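Local coordinates for effector protein Lem4 (lpg1101) (Legionella pneumophila subsp. pneumophila, PDB 6CGJ) that acts as a membrane-associated protein tyrosine phosphatase, using the magnesium-binding haloacid dehalogenase (HAD) domain that makes up this piece of the translocated effector, at residues Y21-G26 and I152-E157; V16-Y21 and P86-V91. All coordinates share one frame; numbering follows the deposited sequence.

Contacts 1 and 2 lie on the two flanks of one central strand, 19-23, in a parallel sheet: contact 1 pairs its C-terminal half with strand 150-153, and contact 2 pairs its N-terminal half with strand 89-93. Tyr-21 belongs to both, and their centres are about 16 Å apart. The pairing of contact 2 carries on into contact 1, where Leu-22 N lies 2.8 Å from Val-91 O, a probable hydrogen bond. The magnesium ion sits at the C-terminal end of the sheet and is held entirely within contact 1; contact 2 lies further back, the nearest side-chain atom of Tyr-21 being about 12 Å from the metal.

Contact 1 (Y21-G26 and I152-E157); sequences YLDFDG and ICDDDE. With MG (magnesium ion), chain B.
Asp-23 OD2 and Asp-155 OD1 stand only 2.8 Å apart, and the backbone Asp-25 O is nearly as close to both, because all three oxygens grip one magnesium ion. They occupy one face of an octahedron, with three waters on the opposite face, each facing a protein oxygen across the metal. Asp-155 OD1 lies 2.0 Å from the magnesium. Asp-155 reaches in because its CG sits between the backbone N and the carbonyl carbon (chi1 65°). Side-chain-free Gly-26 suits its place: its phi is positive, and its bare CA lets the Asp-155 carboxylate come close.

A second shell of hydrogen bonds holds the ligands and waters in place. Water 1 donates to Asp-23 OD1, water 3 to Asp-155 OD2, and water 2 to Asp-154 OD1 (2.7 Å), so Asp-154 here reaches the metal through water. Its carboxylate stacks on that of Asp-23, the planes 4° apart, with Lys-132 salt-bridged to both. Asp-154 OD1 also accepts from Asp-156 N in an Asx turn, and Thr-27 OG1 hydrogen-bonds to Asp-23 OD2. The Asp-25 carboxylate turns from the metal to Asn-96.

Behind the site the strands pair in parallel: Cys-153 N donates to Tyr-21 O, and Asp-23 N to Cys-153 O (3.1 Å). Compact Cys-153 packs its CB on Leu-22 CD2 at 3.7 Å.

Asp-23, Asp-25 and Thr-27 fit the HAD signature DxDx(T/V). With three waters grouped on one side of the magnesium, the geometry is consistent with a phosphate oxygen displacing one of them, as in related phosphatases.

Contact 2 (V16-Y21 and P86-V91); sequences VKNIVY and PQVKIV
Val-20 is gripped at both ends of its backbone by strand 89-91: its N donates to Lys-89 O, and its O accepts from Val-91 N, each at 2.8 Å. One step earlier Lys-89 N donates to Asn-18 O (3.0 Å), completing the alternating parallel pattern.

Ahead of the paired strands, side-chain and water-mediated bonds continue the link. Asn-18 ND2 donates to Gln-87 O at 3.0 Å, nearly in its own amide plane, and its OD1 accepts from Phe-149 N; asparagine, with donor and acceptor on a short stem, suits this. Water 4 links Lys-17 N to Gln-87 O.

Apolar contacts fall on two faces. On one, Val-91 CB rests 3.7 Å from Tyr-21 CD1, while its CG2, anti to the carbonyl carbon, meets Ile-19 CG2 (3.8 Å). That Ile-19 methyl covers a face of the Tyr-21 ring, whose hydroxyl reaches Glu-140 of overlying helix 132-140. Toward the N-terminal ends the Val-16 and Lys-89 side chains cross at about a right angle, Val-16 CG1 lying 3.6 Å from Lys-89 CG. Lysine suits this partly exposed place: its aliphatic part packs while NZ hydrogen-bonds to His-85 NE2. On the other face Val-20 CG2 meets Val-88 CG1, beta-branched residues that favour extended backbone; Val-88 and Ile-90 pack on helix 72-82.

Central strand 19-23, between 89-93 and 150-153 in a parallel 3-2-1-4-5 sheet flanked by helices, fits the Rossmann-like HAD core.

Contact 1 (Y21-G26 and I152-E157)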
ATOM      1  N   TYR A  21       2.348  -3.852   5.001  1.00 14.48           N
ATOM      2  CA  TYR A  21       0.991  -3.754   4.461  1.00 12.55           C
ATOM      3  C   TYR A  21       0.523  -2.310   4.557  1.00 12.98           C
ATOM      4  O   TYR A  21       0.415  -1.770   5.663  1.00 13.84           O
ATOM      5  CB  TYR A  21       0.029  -4.639   5.248  1.00 12.07           C
ATOM      6  CG  TYR A  21       0.161  -6.117   5.022  1.00 13.03           C
ATOM      7  CD1 TYR A  21      -0.269  -6.701   3.835  1.00 13.22           C
ATOM      8  CD2 TYR A  21       0.674  -6.944   6.031  1.00 14.20           C
ATOM      9  CE1 TYR A  21      -0.191  -8.076   3.639  1.00 16.52           C
ATOM     10  CE2 TYR A  21       0.770  -8.313   5.841  1.00 15.21           C
ATOM     11  CZ  TYR A  21       0.345  -8.871   4.640  1.00 17.01           C
ATOM     12  OH  TYR A  21       0.432 -10.240   4.462  1.00 17.56           O
ATOM     13  N   LEU A  22       0.190  -1.702   3.417  1.00 14.51           N
ATOM     14  CA  LEU A  22      -0.186  -0.299   3.369  1.00 12.67           C
ATOM     15  C   LEU A  22      -1.554  -0.141   2.721  1.00 13.05           C
ATOM     16  O   LEU A  22      -1.780  -0.625   1.610  1.00 14.06           O
ATOM     17  CB  LEU A  22       0.835   0.523   2.577  1.00  9.32           C
ATOM     18  CG  LEU A  22       2.279   0.468   3.078  1.00 11.78           C
ATOM     19  CD1 LEU A  22       3.196   1.290   2.139  1.00 14.62           C
ATOM     20  CD2 LEU A  22       2.370   0.966   4.515  1.00 16.37           C
ATOM     21  N   ASP A  23      -2.454   0.526   3.421  1.00 15.52           N
ATOM     22  CA  ASP A  23      -3.593   1.147   2.758  1.00 12.46           C
ATOM     23  C   ASP A  23      -3.082   2.188   1.756  1.00 13.50           C
ATOM     24  O   ASP A  23      -1.969   2.707   1.879  1.00 14.24           O
ATOM     25  CB  ASP A  23      -4.493   1.790   3.809  1.00 11.66           C
ATOM     26  CG  ASP A  23      -5.626   2.610   3.194  1.00 15.57           C
ATOM     27  OD1 ASP A  23      -6.419   2.034   2.418  1.00 15.88           O
ATOM     28  OD2 ASP A  23      -5.714   3.813   3.503  1.00 15.90           O
ATOM     29  N   PHE A  24      -3.914   2.517   0.760  1.00  9.99           N
ATOM     30  CA  PHE A  24      -3.500   3.536  -0.198  1.00 14.39           C
ATOM     31  C   PHE A  24      -4.099   4.906   0.141  1.00 13.63           C
ATOM     32  O   PHE A  24      -3.368   5.811   0.555  1.00 15.00           O
ATOM     33  CB  PHE A  24      -3.877   3.122  -1.625  1.00 13.18           C
ATOM     34  CG  PHE A  24      -3.343   4.064  -2.681  1.00 11.83           C
ATOM     35  CD1 PHE A  24      -1.994   4.080  -2.994  1.00 15.67           C
ATOM     36  CD2 PHE A  24      -4.195   4.946  -3.326  1.00 18.65           C
ATOM     37  CE1 PHE A  24      -1.488   4.963  -3.958  1.00 16.04           C
ATOM     38  CE2 PHE A  24      -3.706   5.831  -4.289  1.00 18.01           C
ATOM     39  CZ  PHE A  24      -2.355   5.837  -4.604  1.00 17.92           C
ATOM     40  N   ASP A  25      -5.411   5.067  -0.002  1.00 15.33           N
ATOM     41  CA  ASP A  25      -6.030   6.391   0.099  1.00 17.41           C
ATOM     42  C   ASP A  25      -6.004   6.922   1.533  1.00 16.36           C
ATOM     43  O   ASP A  25      -6.585   6.319   2.441  1.00 17.77           O
ATOM     44  CB  ASP A  25      -7.470   6.331  -0.409  1.00 15.94           C
ATOM     45  CG  ASP A  25      -7.553   6.030  -1.890  1.00 17.34           C
ATOM     46  OD1 ASP A  25      -7.986   4.914  -2.247  1.00 23.44           O
ATOM     47  OD2 ASP A  25      -7.209   6.918  -2.697  1.00 22.09           O
ATOM     48  N   GLY A  26      -5.371   8.081   1.728  1.00 16.59           N
ATOM     49  CA  GLY A  26      -5.260   8.686   3.041  1.00 16.42           C
ATOM     50  C   GLY A  26      -4.122   8.149   3.872  1.00 15.68           C
ATOM     51  O   GLY A  26      -3.874   8.664   4.970  1.00 17.56           O
ATOM     52  N   ILE A 152       1.860  -2.414   9.536  1.00 12.37           N
ATOM     53  CA  ILE A 152       0.533  -2.139   8.983  1.00 12.84           C
ATOM     54  C   ILE A 152       0.248  -0.659   9.188  1.00 12.98           C
ATOM     55  O   ILE A 152       0.301  -0.171  10.324  1.00 14.91           O
ATOM     56  CB  ILE A 152      -0.564  -2.993   9.647  1.00 15.00           C
ATOM     57  CG1 ILE A 152      -0.365  -4.472   9.330  1.00 14.45           C
ATOM     58  CG2 ILE A 152      -1.956  -2.513   9.190  1.00 18.51           C
ATOM     59  CD1 ILE A 152      -1.328  -5.387  10.096  1.00 19.13           C
ATOM     60  N   CYS A 153      -0.063   0.052   8.098  1.00 13.29           N
ATOM     61  CA  CYS A 153      -0.452   1.459   8.162  1.00 15.01           C
ATOM     62  C   CYS A 153      -1.804   1.675   7.495  1.00 15.38           C
ATOM     63  O   CYS A 153      -2.027   1.212   6.371  1.00 15.87           O
ATOM     64  CB  CYS A 153       0.588   2.356   7.490  1.00 14.04           C
ATOM     65  SG  CYS A 153       2.183   2.222   8.326  1.00 19.39           S
ATOM     66  N   ASP A 154      -2.694   2.395   8.184  1.00 13.85           N
ATOM     67  CA  ASP A 154      -4.029   2.664   7.652  1.00 14.36           C
ATOM     68  C   ASP A 154      -4.588   3.890   8.351  1.00 15.05           C
ATOM     69  O   ASP A 154      -4.509   3.994   9.577  1.00 17.76           O
ATOM     70  CB  ASP A 154      -4.961   1.448   7.844  1.00 14.37           C
ATOM     71  CG  ASP A 154      -6.099   1.428   6.852  1.00 16.03           C
ATOM     72  OD1 ASP A 154      -6.716   2.484   6.658  1.00 17.90           O
ATOM     73  OD2 ASP A 154      -6.370   0.357   6.262  1.00 17.31           O
ATOM     74  N   ASP A 155      -5.132   4.823   7.571  1.00 15.56           N
ATOM     75  CA  ASP A 155      -5.742   6.003   8.165  1.00 17.96           C
ATOM     76  C   ASP A 155      -7.111   5.704   8.768  1.00 18.05           C
ATOM     77  O   ASP A 155      -7.616   6.515   9.557  1.00 20.43           O
ATOM     78  CB  ASP A 155      -5.856   7.113   7.121  1.00 18.89           C
ATOM     79  CG  ASP A 155      -6.801   6.761   5.978  1.00 17.21           C
ATOM     80  OD1 ASP A 155      -6.594   5.725   5.310  1.00 16.14           O
ATOM     81  OD2 ASP A 155      -7.755   7.546   5.757  1.00 21.61           O
ATOM     82  N   ASP A 156      -7.703   4.563   8.427  1.00 17.00           N
ATOM     83  CA  ASP A 156      -9.025   4.162   8.906  1.00 17.79           C
ATOM     84  C   ASP A 156      -8.846   3.060   9.942  1.00 17.54           C
ATOM     85  O   ASP A 156      -8.330   1.985   9.622  1.00 20.79           O
ATOM     86  CB  ASP A 156      -9.896   3.679   7.744  1.00 23.14           C
ATOM     87  CG  ASP A 156     -11.339   3.420   8.151  1.00 34.67           C
ATOM     88  OD1 ASP A 156     -11.574   2.601   9.062  1.00 34.30           O
ATOM     89  OD2 ASP A 156     -12.243   4.056   7.562  1.00 39.31           O
ATOM     90  N   GLU A 157      -9.264   3.336  11.180  1.00 22.52           N
ATOM     91  CA  GLU A 157      -8.996   2.405  12.272  1.00 27.05           C
ATOM     92  C   GLU A 157      -9.669   1.060  12.035  1.00 24.55           C
ATOM     93  O   GLU A 157      -9.082   0.007  12.317  1.00 25.63           O
ATOM     94  CB  GLU A 157      -9.456   3.007  13.599  1.00 35.87           C
ATOM     95  CG  GLU A 157      -8.963   2.249  14.818  1.00 44.28           C
ATOM     96  CD  GLU A 157      -9.340   2.934  16.113  1.00 54.86           C
ATOM     97  OE1 GLU A 157     -10.284   3.752  16.100  1.00 60.92           O
ATOM     98  OE2 GLU A 157      -8.693   2.659  17.145  1.00 60.26           O
TER
HETATM   99 MG    MG B 301      -7.448   4.904   3.684  1.00 16.05          MG
HETATM  100  O   HOH W   1      -8.319   3.980   2.034  1.00 17.15           O
HETATM  101  O   HOH W   2      -8.362   3.379   4.768  1.00 14.31           O
HETATM  102  O   HOH W   3      -9.160   6.211   3.840  1.00 19.26           O

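Contact 2 (V16-Y21 and P86-V91)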
ATOM      1  N   VAL A  16       9.960 -14.831   2.154  1.00 21.69           N
ATOM      2  CA  VAL A  16       9.521 -13.483   2.471  1.00 26.32           C
ATOM      3  C   VAL A  16       9.186 -13.508   3.953  1.00 22.24           C
ATOM      4  O   VAL A  16       8.142 -14.037   4.344  1.00 21.99           O
ATOM      5  CB  VAL A  16       8.313 -13.056   1.637  1.00 30.16           C
ATOM      6  CG1 VAL A  16       7.783 -11.720   2.120  1.00 31.50           C
ATOM      7  CG2 VAL A  16       8.692 -12.997   0.160  1.00 32.27           C
ATOM      8  N   LYS A  17      10.072 -12.956   4.782  1.00 21.11           N
ATOM      9  CA  LYS A  17       9.833 -12.934   6.219  1.00 21.26           C
ATOM     10  C   LYS A  17       9.275 -11.613   6.721  1.00 18.03           C
ATOM     11  O   LYS A  17       8.714 -11.581   7.820  1.00 18.96           O
ATOM     12  CB  LYS A  17      11.128 -13.230   6.989  1.00 22.96           C
ATOM     13  CG  LYS A  17      11.762 -14.548   6.640  1.00 28.11           C
ATOM     14  CD  LYS A  17      12.891 -14.864   7.605  1.00 30.94           C
ATOM     15  N   ASN A  18       9.419 -10.526   5.959  1.00 15.27           N
ATOM     16  CA  ASN A  18       9.058  -9.190   6.416  1.00 16.23           C
ATOM     17  C   ASN A  18       8.147  -8.528   5.394  1.00 13.98           C
ATOM     18  O   ASN A  18       8.489  -8.455   4.211  1.00 16.51           O
ATOM     19  CB  ASN A  18      10.312  -8.338   6.625  1.00 17.77           C
ATOM     20  CG  ASN A  18      11.334  -9.040   7.502  1.00 22.85           C
ATOM     21  OD1 ASN A  18      11.061  -9.331   8.666  1.00 24.57           O
ATOM     22  ND2 ASN A  18      12.510  -9.335   6.945  1.00 25.35           N
ATOM     23  N   ILE A  19       6.995  -8.040   5.847  1.00 14.69           N
ATOM     24  CA  ILE A  19       5.995  -7.515   4.929  1.00 16.60           C
ATOM     25  C   ILE A  19       5.461  -6.214   5.488  1.00 15.34           C
ATOM     26  O   ILE A  19       5.118  -6.136   6.673  1.00 14.42           O
ATOM     27  CB  ILE A  19       4.846  -8.511   4.698  1.00 15.92           C
ATOM     28  CG1 ILE A  19       5.395  -9.811   4.117  1.00 16.51           C
ATOM     29  CG2 ILE A  19       3.792  -7.887   3.738  1.00 13.80           C
ATOM     30  CD1 ILE A  19       4.377 -10.953   4.085  1.00 20.19           C
ATOM     31  N   VAL A  20       5.377  -5.203   4.624  1.00 14.37           N
ATOM     32  CA  VAL A  20       4.783  -3.914   4.936  1.00 13.90           C
ATOM     33  C   VAL A  20       3.433  -3.872   4.229  1.00 14.27           C
ATOM     34  O   VAL A  20       3.373  -3.897   2.994  1.00 17.43           O
ATOM     35  CB  VAL A  20       5.702  -2.770   4.493  1.00 16.33           C
ATOM     36  CG1 VAL A  20       5.018  -1.423   4.672  1.00 18.89           C
ATOM     37  CG2 VAL A  20       7.035  -2.835   5.272  1.00 15.96           C
ATOM     38  N   TYR A  21       2.348  -3.852   5.001  1.00 14.48           N
ATOM     39  CA  TYR A  21       0.991  -3.754   4.461  1.00 12.55           C
ATOM     40  C   TYR A  21       0.523  -2.310   4.557  1.00 12.98           C
ATOM     41  O   TYR A  21       0.415  -1.770   5.663  1.00 13.84           O
ATOM     42  CB  TYR A  21       0.029  -4.639   5.248  1.00 12.07           C
ATOM     43  CG  TYR A  21       0.161  -6.117   5.022  1.00 13.03           C
ATOM     44  CD1 TYR A  21      -0.269  -6.701   3.835  1.00 13.22           C
ATOM     45  CD2 TYR A  21       0.674  -6.944   6.031  1.00 14.20           C
ATOM     46  CE1 TYR A  21      -0.191  -8.076   3.639  1.00 16.52           C
ATOM     47  CE2 TYR A  21       0.770  -8.313   5.841  1.00 15.21           C
ATOM     48  CZ  TYR A  21       0.345  -8.871   4.640  1.00 17.01           C
ATOM     49  OH  TYR A  21       0.432 -10.240   4.462  1.00 17.56           O
ATOM     50  N   PRO A  86      14.694  -8.010  -1.846  1.00 29.24           N
ATOM     51  CA  PRO A  86      13.510  -8.798  -1.481  1.00 28.89           C
ATOM     52  C   PRO A  86      13.383  -9.150   0.002  1.00 28.64           C
ATOM     53  O   PRO A  86      12.480  -9.912   0.348  1.00 27.40           O
ATOM     54  CB  PRO A  86      13.705 -10.078  -2.290  1.00 30.59           C
ATOM     55  CG  PRO A  86      15.195 -10.284  -2.244  1.00 34.53           C
ATOM     56  CD  PRO A  86      15.812  -8.887  -2.246  1.00 32.19           C
ATOM     57  N   GLN A  87      14.260  -8.626   0.858  1.00 27.45           N
ATOM     58  CA  GLN A  87      14.209  -8.981   2.276  1.00 28.38           C
ATOM     59  C   GLN A  87      12.993  -8.386   2.975  1.00 25.95           C
ATOM     60  O   GLN A  87      12.580  -8.905   4.021  1.00 27.12           O
ATOM     61  CB  GLN A  87      15.488  -8.532   2.985  1.00 33.99           C
ATOM     62  CG  GLN A  87      16.683  -9.461   2.772  1.00 46.51           C
ATOM     63  CD  GLN A  87      17.362  -9.247   1.431  1.00 53.62           C
ATOM     64  OE1 GLN A  87      17.558  -8.110   0.995  1.00 58.15           O
ATOM     65  NE2 GLN A  87      17.732 -10.342   0.771  1.00 55.28           N
ATOM     66  N   VAL A  88      12.442  -7.302   2.432  1.00 22.72           N
ATOM     67  CA  VAL A  88      11.174  -6.717   2.857  1.00 23.13           C
ATOM     68  C   VAL A  88      10.305  -6.556   1.621  1.00 22.46           C
ATOM     69  O   VAL A  88      10.784  -6.105   0.575  1.00 21.88           O
ATOM     70  CB  VAL A  88      11.363  -5.348   3.548  1.00 20.64           C
ATOM     71  CG1 VAL A  88      10.001  -4.779   3.965  1.00 20.38           C
ATOM     72  CG2 VAL A  88      12.273  -5.470   4.741  1.00 20.48           C
ATOM     73  N   LYS A  89       9.023  -6.894   1.742  1.00 18.81           N
ATOM     74  CA  LYS A  89       8.069  -6.756   0.644  1.00 17.04           C
ATOM     75  C   LYS A  89       6.991  -5.735   0.988  1.00 15.30           C
ATOM     76  O   LYS A  89       6.544  -5.654   2.138  1.00 18.53           O
ATOM     77  CB  LYS A  89       7.403  -8.093   0.316  1.00 25.00           C
ATOM     78  CG  LYS A  89       8.344  -9.102  -0.328  1.00 36.62           C
ATOM     79  CD  LYS A  89       8.115  -9.182  -1.828  1.00 44.02           C
ATOM     80  CE  LYS A  89       9.142 -10.089  -2.484  1.00 51.29           C
ATOM     81  NZ  LYS A  89       8.916 -10.181  -3.954  1.00 55.00           N
ATOM     82  N   ILE A  90       6.562  -4.975  -0.020  1.00 14.51           N
ATOM     83  CA  ILE A  90       5.484  -4.002   0.119  1.00 14.07           C
ATOM     84  C   ILE A  90       4.223  -4.575  -0.505  1.00 14.20           C
ATOM     85  O   ILE A  90       4.250  -5.037  -1.655  1.00 15.01           O
ATOM     86  CB  ILE A  90       5.843  -2.664  -0.551  1.00 15.16           C
ATOM     87  CG1 ILE A  90       7.159  -2.126   0.004  1.00 16.72           C
ATOM     88  CG2 ILE A  90       4.718  -1.679  -0.354  1.00 15.52           C
ATOM     89  CD1 ILE A  90       7.716  -0.990  -0.844  1.00 15.76           C
ATOM     90  N   VAL A  91       3.117  -4.521   0.240  1.00 12.23           N
ATOM     91  CA  VAL A  91       1.799  -4.937  -0.227  1.00 14.93           C
ATOM     92  C   VAL A  91       0.831  -3.781   0.012  1.00 14.39           C
ATOM     93  O   VAL A  91       0.656  -3.338   1.155  1.00 13.57           O
ATOM     94  CB  VAL A  91       1.297  -6.206   0.488  1.00 12.47           C
ATOM     95  CG1 VAL A  91      -0.106  -6.586  -0.020  1.00 11.68           C
ATOM     96  CG2 VAL A  91       2.262  -7.356   0.281  1.00 13.86           C
TER
HETATM   97  O   HOH W   4      12.628 -11.696   4.112  1.00 29.34           O